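Local structure of galactose-binding lectin (Enterobacter cloacae subsp. cloacae, 6YF6) at residues G59-A62 with G63-Y66. The protein is a lectin whose C-terminal domain, described here, binds calcium and a fucose derivative and probably serves in carbohydrate recognition. Numbering follows the deposited sequence.
Sequences GLTA and GYEY
Tyr66 reaches back across the loop that carries the chain from strand 50-58 of one sheet to strand 65-74 of the other, and sets its hydroxyl against the backbone of Leu60 and Thr61. Its CB points toward the 59-62 segment, and chi1 of -64°, with CG anti to the carbonyl carbon, turns the ring back toward Leu60 and Thr61. Along the ring, CD2 meets the methyl CD2 of Leu60 first; Tyr66 CE2 then comes closest to that methyl, at 3.6 Å. Leu60 CD2 sits over one face of the Tyr66 ring, 3.9 Å from its centroid and 22° off the normal, a CH-pi contact. On the other flank, CE1 has Thr61 O at its edge, near the ring plane. CZ meets Leu60 CD2 and CB before the oxygen is reached. At the tip, Tyr66 OH accepts a hydrogen bond from Thr61 N at 2.9 Å, bent to 143°, and lies 3.4 Å from Leu60 CA. Thr61 also opens a type II beta turn ending at Tyr64, with Gly63 third and a weak hydrogen bond from Tyr64 N to Thr61 O of 3.3 Å. Beside this bond the Thr61 and Tyr64 side chains lie side by side, pointing the same way: Thr61 CG2 is 3.6 Å from Tyr64 CE1. Leu60 and Tyr66 both touch Ala114, and Phe5 of the second subunit packs on Leu60 and meets the Tyr66 ring edge-to-face. The loop thus pairs exposed Thr61-Tyr64 with buried Leu60-Tyr66, where one phenol satisfies a backbone N-H while its carbon ring joins the apolar subunit interface.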
# COMPACT_ATOMS: atom_id res chain seq x y z
N GLY A 59 6.15 19.42 -12.87
CA GLY A 59 5.03 18.97 -13.68
C GLY A 59 3.67 19.40 -13.20
O GLY A 59 2.66 18.82 -13.63
N LEU A 60 3.59 20.41 -12.33
CA LEU A 60 2.33 20.85 -11.77
C LEU A 60 1.74 22.00 -12.58
O LEU A 60 2.35 22.50 -13.53
CB LEU A 60 2.51 21.26 -10.31
CG LEU A 60 3.23 20.27 -9.40
CD1 LEU A 60 3.28 20.82 -7.97
CD2 LEU A 60 2.56 18.90 -9.43
N THR A 61 0.55 22.44 -12.19
CA THR A 61 -0.14 23.55 -12.84
C THR A 61 -0.75 24.43 -11.77
O THR A 61 -1.45 23.93 -10.87
CB THR A 61 -1.21 23.04 -13.81
OG1 THR A 61 -0.60 22.23 -14.82
CG2 THR A 61 -1.94 24.21 -14.46
N ALA A 62 -0.50 25.74 -11.86
CA ALA A 62 -0.99 26.67 -10.85
C ALA A 62 -2.49 26.55 -10.66
O ALA A 62 -3.24 26.34 -11.62
CB ALA A 62 -0.64 28.11 -11.25
N GLY A 63 -2.93 26.69 -9.41
CA GLY A 63 -4.34 26.72 -9.09
C GLY A 63 -4.97 25.37 -8.85
O GLY A 63 -6.11 25.32 -8.38
N TYR A 64 -4.29 24.28 -9.16
CA TYR A 64 -4.81 22.94 -8.90
C TYR A 64 -4.41 22.51 -7.50
O TYR A 64 -3.33 22.86 -7.00
CB TYR A 64 -4.28 21.93 -9.93
CG TYR A 64 -5.00 21.99 -11.25
CD1 TYR A 64 -4.45 22.65 -12.34
CD2 TYR A 64 -6.24 21.38 -11.42
CE1 TYR A 64 -5.10 22.71 -13.55
CE2 TYR A 64 -6.90 21.43 -12.63
CZ TYR A 64 -6.33 22.10 -13.70
OH TYR A 64 -6.99 22.15 -14.90
N GLU A 65 -5.30 21.77 -6.85
CA GLU A 65 -5.05 21.23 -5.52
C GLU A 65 -4.56 19.79 -5.66
O GLU A 65 -5.21 18.96 -6.30
CB GLU A 65 -6.31 21.28 -4.66
CG GLU A 65 -6.06 20.90 -3.20
CD GLU A 65 -7.31 21.03 -2.35
OE1 GLU A 65 -8.38 20.56 -2.78
OE2 GLU A 65 -7.21 21.61 -1.25
N TYR A 66 -3.40 19.51 -5.07
CA TYR A 66 -2.78 18.20 -5.14
C TYR A 66 -2.84 17.53 -3.77
O TYR A 66 -2.79 18.19 -2.74
CB TYR A 66 -1.33 18.30 -5.62
CG TYR A 66 -1.22 18.84 -7.04
CD1 TYR A 66 -1.20 20.21 -7.28
CD2 TYR A 66 -1.14 17.98 -8.13
CE1 TYR A 66 -1.11 20.71 -8.57
CE2 TYR A 66 -1.05 18.47 -9.42
CZ TYR A 66 -1.03 19.83 -9.63
OH TYR A 66 -0.94 20.33 -10.92